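Local structure of DUF1780 domain-containing protein (Pseudomonas aeruginosa, 1Y0K) at residues S22-K26 / W27-R31; S187-E191 / F192-N196. The protein is of unknown function but, as a DUF1780 protein of the PDDEXK clan, is predicted to be an endonuclease. All blocks are in the same frame, centred on the assembly; numbering follows the deposited sequence.

Contact 1 (S22-K26 / W27-R31)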
ATOM      1  N   SER A  22       7.610 -13.924   0.930  1.00 29.53           N
ATOM      2  CA  SER A  22       8.734 -14.462   1.693  1.00 30.68           C
ATOM      3  C   SER A  22       9.766 -15.126   0.776  1.00 31.09           C
ATOM      4  O   SER A  22      10.924 -15.287   1.160  1.00 31.71           O
ATOM      5  CB  SER A  22       8.236 -15.441   2.763  1.00 30.85           C
ATOM      6  OG  SER A  22       7.696 -16.603   2.158  1.00 32.83           O
ATOM      7  N   ASN A  23       9.355 -15.480  -0.439  1.00 31.08           N
ATOM      8  CA  ASN A  23      10.245 -16.156  -1.386  1.00 31.52           C
ATOM      9  C   ASN A  23      10.678 -15.306  -2.586  1.00 31.09           C
ATOM     10  O   ASN A  23      11.540 -15.717  -3.365  1.00 31.43           O
ATOM     11  CB  ASN A  23       9.611 -17.467  -1.866  1.00 31.95           C
ATOM     12  CG  ASN A  23       9.438 -18.481  -0.741  1.00 33.74           C
ATOM     13  OD1 ASN A  23       8.369 -19.074  -0.587  1.00 36.70           O
ATOM     14  ND2 ASN A  23      10.487 -18.680   0.052  1.00 34.37           N
ATOM     15  N   ALA A  24      10.079 -14.126  -2.730  1.00 30.11           N
ATOM     16  CA  ALA A  24      10.365 -13.241  -3.862  1.00 29.38           C
ATOM     17  C   ALA A  24      11.665 -12.471  -3.648  1.00 28.79           C
ATOM     18  O   ALA A  24      12.087 -12.264  -2.510  1.00 28.85           O
ATOM     19  CB  ALA A  24       9.211 -12.274  -4.079  1.00 29.13           C
ATOM     20  N   ARG A  25      12.292 -12.053  -4.746  1.00 28.64           N
ATOM     21  CA  ARG A  25      13.467 -11.186  -4.688  1.00 28.23           C
ATOM     22  C   ARG A  25      13.041  -9.751  -4.382  1.00 27.53           C
ATOM     23  O   ARG A  25      11.908  -9.376  -4.684  1.00 26.77           O
ATOM     24  CB  ARG A  25      14.236 -11.250  -6.007  1.00 28.82           C
ATOM     25  CG  ARG A  25      14.836 -12.622  -6.276  1.00 31.51           C
ATOM     26  CD  ARG A  25      15.457 -12.703  -7.658  1.00 35.13           C
ATOM     27  NE  ARG A  25      16.418 -13.799  -7.730  1.00 38.47           N
ATOM     28  CZ  ARG A  25      16.116 -15.057  -8.032  1.00 40.01           C
ATOM     29  NH1 ARG A  25      14.860 -15.411  -8.304  1.00 41.19           N
ATOM     30  NH2 ARG A  25      17.077 -15.969  -8.064  1.00 40.51           N
ATOM     31  N   LYS A  26      13.953  -8.955  -3.814  1.00 26.70           N
ATOM     32  CA  LYS A  26      13.607  -7.631  -3.263  1.00 26.48           C
ATOM     33  C   LYS A  26      12.966  -6.637  -4.250  1.00 25.65           C
ATOM     34  O   LYS A  26      11.854  -6.142  -4.003  1.00 25.76           O
ATOM     35  CB  LYS A  26      14.801  -6.985  -2.551  1.00 26.76           C
ATOM     36  CG  LYS A  26      14.430  -5.681  -1.849  1.00 27.42           C
ATOM     37  CD  LYS A  26      15.611  -5.021  -1.157  1.00 27.64           C
ATOM     38  CE  LYS A  26      15.181  -3.706  -0.522  1.00 29.99           C
ATOM     39  NZ  LYS A  26      14.968  -2.638  -1.538  1.00 31.63           N
ATOM     40  N   TRP A  27      13.651  -6.329  -5.347  1.00 24.11           N
ATOM     41  CA  TRP A  27      13.083  -5.371  -6.287  1.00 23.20           C
ATOM     42  C   TRP A  27      11.854  -5.941  -6.990  1.00 21.98           C
ATOM     43  O   TRP A  27      10.868  -5.233  -7.203  1.00 21.78           O
ATOM     44  CB  TRP A  27      14.101  -4.857  -7.315  1.00 23.33           C
ATOM     45  CG  TRP A  27      13.567  -3.603  -7.982  1.00 24.11           C
ATOM     46  CD1 TRP A  27      13.541  -2.338  -7.454  1.00 23.90           C
ATOM     47  CD2 TRP A  27      12.952  -3.511  -9.270  1.00 23.35           C
ATOM     48  NE1 TRP A  27      12.956  -1.467  -8.340  1.00 23.48           N
ATOM     49  CE2 TRP A  27      12.581  -2.158  -9.461  1.00 23.91           C
ATOM     50  CE3 TRP A  27      12.678  -4.441 -10.285  1.00 24.45           C
ATOM     51  CZ2 TRP A  27      11.959  -1.709 -10.628  1.00 23.45           C
ATOM     52  CZ3 TRP A  27      12.055  -3.991 -11.447  1.00 24.42           C
ATOM     53  CH2 TRP A  27      11.702  -2.640 -11.605  1.00 23.80           C
ATOM     54  N   ASP A  28      11.904  -7.224  -7.324  1.00 21.16           N
ATOM     55  CA  ASP A  28      10.756  -7.891  -7.933  1.00 20.39           C
ATOM     56  C   ASP A  28       9.515  -7.805  -7.023  1.00 19.58           C
ATOM     57  O   ASP A  28       8.415  -7.544  -7.498  1.00 18.74           O
ATOM     58  CB  ASP A  28      11.093  -9.345  -8.244  1.00 21.20           C
ATOM     59  CG  ASP A  28       9.933 -10.090  -8.881  1.00 22.84           C
ATOM     60  OD1 ASP A  28       9.639  -9.828 -10.070  1.00 24.53           O
ATOM     61  OD2 ASP A  28       9.334 -10.945  -8.193  1.00 24.71           O
ATOM     62  N   ARG A  29       9.717  -8.022  -5.729  1.00 18.56           N
ATOM     63  CA  ARG A  29       8.671  -7.897  -4.713  1.00 18.95           C
ATOM     64  C   ARG A  29       8.055  -6.497  -4.728  1.00 17.58           C
ATOM     65  O   ARG A  29       6.833  -6.344  -4.697  1.00 17.00           O
ATOM     66  CB  ARG A  29       9.292  -8.158  -3.337  1.00 20.13           C
ATOM     67  CG  ARG A  29       8.330  -8.483  -2.221  1.00 24.09           C
ATOM     68  CD  ARG A  29       9.054  -9.244  -1.116  1.00 28.30           C
ATOM     69  NE  ARG A  29      10.300  -8.588  -0.729  1.00 32.05           N
ATOM     70  CZ  ARG A  29      11.335  -9.198  -0.162  1.00 33.08           C
ATOM     71  NH1 ARG A  29      11.301 -10.506   0.094  1.00 33.30           N
ATOM     72  NH2 ARG A  29      12.411  -8.489   0.149  1.00 32.95           N
ATOM     73  N   GLU A  30       8.915  -5.483  -4.751  1.00 17.11           N
ATOM     74  CA  GLU A  30       8.480  -4.088  -4.750  1.00 16.36           C
ATOM     75  C   GLU A  30       7.749  -3.728  -6.038  1.00 16.22           C
ATOM     76  O   GLU A  30       6.703  -3.067  -5.997  1.00 16.23           O
ATOM     77  CB  GLU A  30       9.670  -3.158  -4.483  1.00 17.41           C
ATOM     78  CG  GLU A  30      10.134  -3.238  -3.032  1.00 18.23           C
ATOM     79  CD  GLU A  30      11.611  -2.940  -2.836  1.00 22.81           C
ATOM     80  OE1 GLU A  30      12.312  -2.596  -3.817  1.00 22.90           O
ATOM     81  OE2 GLU A  30      12.074  -3.073  -1.679  1.00 23.45           O
ATOM     82  N   ARG A  31       8.278  -4.183  -7.173  1.00 15.68           N
ATOM     83  CA  ARG A  31       7.616  -3.970  -8.464  1.00 15.48           C
ATOM     84  C   ARG A  31       6.258  -4.683  -8.496  1.00 14.68           C
ATOM     85  O   ARG A  31       5.266  -4.138  -8.993  1.00 14.46           O
ATOM     86  CB  ARG A  31       8.498  -4.459  -9.612  1.00 15.95           C
ATOM     87  CG  ARG A  31       8.061  -3.921 -10.966  1.00 17.64           C
ATOM     88  CD  ARG A  31       8.427  -4.853 -12.097  1.00 20.52           C
ATOM     89  NE  ARG A  31       7.725  -6.118 -11.932  1.00 21.61           N
ATOM     90  CZ  ARG A  31       8.297  -7.250 -11.555  1.00 20.22           C
ATOM     91  NH1 ARG A  31       7.555  -8.333 -11.388  1.00 21.61           N
ATOM     92  NH2 ARG A  31       9.606  -7.302 -11.348  1.00 23.83           N
TER
HETATM   93  O   HOH W   1      10.839 -12.694  -7.237  1.00 29.98           O
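Lys26 and Glu30, one helical turn apart, form a salt bridge at the start of helix 26-40, with Lys26 NZ 2.9 Å from Glu30 OE2. The ammonium meets the syn lone pair of OE2, on the side of the other carboxylate oxygen, while OE1 stays 3.5 Å from NZ. The lysine chain is extended until its last torsion, where chi4 of -74° turns NZ to the OE2 side of the carboxylate; CE, placed by the extended part of the chain, lies 3.4 Å from Glu30 OE2. A second ion pair is found on another side of this first turn: Arg31 brings NH1 and NH2 end-on to a single oxygen, Asp28 OD1, from the same face of the carboxylate, with NH2 at 2.8 Å.

Backbone bonds mark the helix start. Arg25, at the N-cap, accepts Arg29 N at its O over 2.8 Å, and the angle at the hydrogen is 156°; Glu30 N follows with Lys26 O at 3.1 Å. Water 1 joins Arg25 N, from which it accepts at 3.0 Å, to Asp28 OD2. In a capping box the side chain at N3 would take the N-cap amide directly; here a water stands between them.

Apolar contact is slight: Ala24 CB meets Arg29 CB at 4.2 Å. The backbone atoms Arg25 O and Lys26 N lie over one face of the Arg29 guanidinium. Its chain bends at chi3 (49°), and NH1 hydrogen-bonds Leu21 O, tying the end of helix 3-23 to the next helix across the 24-25 link.

Towards the sheet, Trp27 rests on Phe50 and Val60 and gives its NE1 to Asp59 O, Glu30 touches Val60 and Val69, and Arg29 reaches Phe71 of strand 65-73.

Contact 2 (S187-E191 / F192-N196)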
ATOM      1  N   SER A 187      -0.897  18.117  -4.903  1.00 21.71           N
ATOM      2  CA  SER A 187      -1.106  18.606  -6.268  1.00 23.41           C
ATOM      3  C   SER A 187      -0.033  18.172  -7.270  1.00 23.43           C
ATOM      4  O   SER A 187      -0.330  17.978  -8.456  1.00 24.77           O
ATOM      5  CB  SER A 187      -1.261  20.134  -6.259  1.00 23.49           C
ATOM      6  OG  SER A 187      -0.050  20.758  -5.865  1.00 26.28           O
ATOM      7  N   GLY A 188       1.202  18.009  -6.797  1.00 23.73           N
ATOM      8  CA  GLY A 188       2.322  17.564  -7.633  1.00 23.62           C
ATOM      9  C   GLY A 188       2.396  16.075  -7.934  1.00 22.96           C
ATOM     10  O   GLY A 188       3.185  15.648  -8.778  1.00 22.84           O
ATOM     11  N   ALA A 189       1.573  15.283  -7.249  1.00 22.52           N
ATOM     12  CA  ALA A 189       1.541  13.832  -7.437  1.00 22.19           C
ATOM     13  C   ALA A 189       0.998  13.482  -8.820  1.00 22.31           C
ATOM     14  O   ALA A 189       0.205  14.245  -9.379  1.00 22.20           O
ATOM     15  CB  ALA A 189       0.699  13.171  -6.344  1.00 21.80           C
ATOM     16  N   PRO A 190       1.453  12.350  -9.392  1.00 22.72           N
ATOM     17  CA  PRO A 190       0.894  11.850 -10.646  1.00 22.63           C
ATOM     18  C   PRO A 190      -0.625  11.908 -10.678  1.00 22.35           C
ATOM     19  O   PRO A 190      -1.287  11.654  -9.668  1.00 21.80           O
ATOM     20  CB  PRO A 190       1.354  10.396 -10.658  1.00 23.20           C
ATOM     21  CG  PRO A 190       2.676  10.442  -9.996  1.00 23.17           C
ATOM     22  CD  PRO A 190       2.552  11.485  -8.912  1.00 22.96           C
ATOM     23  N   GLU A 191      -1.176  12.234 -11.840  1.00 22.22           N
ATOM     24  CA  GLU A 191      -2.617  12.405 -11.959  1.00 22.92           C
ATOM     25  C   GLU A 191      -3.409  11.145 -11.590  1.00 21.74           C
ATOM     26  O   GLU A 191      -4.499  11.254 -11.019  1.00 21.26           O
ATOM     27  CB  GLU A 191      -2.969  12.897 -13.361  1.00 23.63           C
ATOM     28  CG  GLU A 191      -4.430  13.216 -13.563  1.00 27.64           C
ATOM     29  CD  GLU A 191      -4.814  13.152 -15.022  1.00 32.17           C
ATOM     30  OE1 GLU A 191      -4.274  12.275 -15.732  1.00 35.78           O
ATOM     31  OE2 GLU A 191      -5.650  13.971 -15.458  1.00 34.71           O
ATOM     32  N   PHE A 192      -2.863   9.960 -11.881  1.00 21.41           N
ATOM     33  CA  PHE A 192      -3.557   8.712 -11.556  1.00 21.13           C
ATOM     34  C   PHE A 192      -3.769   8.522 -10.052  1.00 20.76           C
ATOM     35  O   PHE A 192      -4.746   7.912  -9.636  1.00 20.93           O
ATOM     36  CB  PHE A 192      -2.931   7.470 -12.225  1.00 21.03           C
ATOM     37  CG  PHE A 192      -1.591   7.055 -11.662  1.00 20.62           C
ATOM     38  CD1 PHE A 192      -1.513   6.217 -10.544  1.00 20.98           C
ATOM     39  CD2 PHE A 192      -0.406   7.469 -12.271  1.00 20.88           C
ATOM     40  CE1 PHE A 192      -0.270   5.828 -10.022  1.00 20.04           C
ATOM     41  CE2 PHE A 192       0.848   7.075 -11.762  1.00 20.74           C
ATOM     42  CZ  PHE A 192       0.913   6.257 -10.635  1.00 20.04           C
ATOM     43  N   LEU A 193      -2.868   9.068  -9.243  1.00 20.31           N
ATOM     44  CA  LEU A 193      -3.075   9.081  -7.796  1.00 19.76           C
ATOM     45  C   LEU A 193      -4.191  10.052  -7.395  1.00 19.50           C
ATOM     46  O   LEU A 193      -5.116   9.686  -6.677  1.00 18.73           O
ATOM     47  CB  LEU A 193      -1.766   9.409  -7.064  1.00 19.90           C
ATOM     48  CG  LEU A 193      -0.700   8.314  -7.169  1.00 19.13           C
ATOM     49  CD1 LEU A 193       0.616   8.779  -6.555  1.00 20.05           C
ATOM     50  CD2 LEU A 193      -1.181   7.011  -6.511  1.00 18.42           C
ATOM     51  N   ARG A 194      -4.100  11.288  -7.882  1.00 19.34           N
ATOM     52  CA  ARG A 194      -5.076  12.318  -7.548  1.00 19.43           C
ATOM     53  C   ARG A 194      -6.490  11.944  -7.979  1.00 19.14           C
ATOM     54  O   ARG A 194      -7.456  12.201  -7.255  1.00 18.81           O
ATOM     55  CB  ARG A 194      -4.640  13.661  -8.131  1.00 19.62           C
ATOM     56  CG  ARG A 194      -3.508  14.270  -7.295  1.00 21.99           C
ATOM     57  CD  ARG A 194      -3.125  15.672  -7.731  1.00 26.47           C
ATOM     58  NE  ARG A 194      -2.520  15.658  -9.058  1.00 30.32           N
ATOM     59  CZ  ARG A 194      -3.148  16.049 -10.164  1.00 32.66           C
ATOM     60  NH1 ARG A 194      -4.399  16.498 -10.098  1.00 33.64           N
ATOM     61  NH2 ARG A 194      -2.529  15.991 -11.333  1.00 33.70           N
ATOM     62  N   ALA A 195      -6.582  11.288  -9.135  1.00 19.10           N
ATOM     63  CA  ALA A 195      -7.860  10.840  -9.700  1.00 19.45           C
ATOM     64  C   ALA A 195      -8.604   9.824  -8.832  1.00 19.11           C
ATOM     65  O   ALA A 195      -9.821   9.670  -8.951  1.00 19.13           O
ATOM     66  CB  ALA A 195      -7.638  10.261 -11.086  1.00 19.89           C
ATOM     67  N   ASN A 196      -7.878   9.153  -7.945  1.00 18.83           N
ATOM     68  CA  ASN A 196      -8.445   8.088  -7.132  1.00 18.44           C
ATOM     69  C   ASN A 196      -8.654   8.422  -5.646  1.00 17.92           C
ATOM     70  O   ASN A 196      -8.907   7.557  -4.846  1.00 18.10           O
ATOM     71  CB  ASN A 196      -7.630   6.814  -7.299  1.00 18.61           C
ATOM     72  CG  ASN A 196      -7.868   6.164  -8.633  1.00 19.17           C
ATOM     73  OD1 ASN A 196      -8.868   5.496  -8.825  1.00 20.28           O
ATOM     74  ND2 ASN A 196      -6.975   6.398  -9.571  1.00 18.93           N
TER
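Pro190 O receives two backbone amides, Leu193 N at 3.1 Å and Arg194 N at 3.4 Å, both weak bonds: the first by its bent geometry, the second by its length. This is the N-terminal end of the short helix 191-194, with Pro190 as N-cap, entered from the loop that follows strand 179-185. The next bond is sounder, Ala195 N lying 2.8 Å from Glu191 O.

The side chain of Arg194 folds back along this turn and ties the loop to the helix. Its NE donates to Ala189 O at 3.1 Å with an angle of 167° at the hydrogen, and the acceptor lies at the guanidinium edge, close to its plane. Seen from the acceptor, NE is tilted from the carbonyl plane. Ser187 O is almost as near to NE, but the angle is too poor for a bond. The bend at chi3 (-67°) turns the guanidinium across the start of the helix, where Glu191 CA sits over one of its faces, 3.6 Å from NH2. Glu191 and Arg194 side chains cross at about a right angle with their charged atoms apart, so the pair makes no salt bridge.

Apolar packing lies beside this polar turn. Pro190 CB comes to Phe192 CE2 at 3.5 Å, approaching the ring obliquely, while the Pro190 and Leu193 side chains lie side by side, pointing the same way, with Pro190 CD 4.1 Å from Leu193 CD1. Phe192 continues onto Ala65 and Phe67 of strand 65-73; Leu193 packs on Val182 and Ala185 of strand 179-185.

Beyond the helix, Asn196 turns its amide back to Phe192: ND2 donates to Phe192 O at 2.7 Å, with that oxygen only 3° out of the amide plane.

In the fold
Contact 1 and contact 2 are two separate helix starts: their centres are 26 Å apart and their nearest atoms about 11 Å, so they are not in contact. Each centre lies about 15 Å from the centre of the chain. They are connected through shared elements. Strand 65-73 meets contact 2 at Ala65 and Phe67 and contact 1 at Val69 and Phe71; this alternation is consistent with one face of the strand serving both. Helix 26-40, which begins in contact 1, leads to Leu41 and Val43, which touch Asn196 and Phe192 of contact 2. No ligand or active site is defined, so neither contact can be placed relative to one.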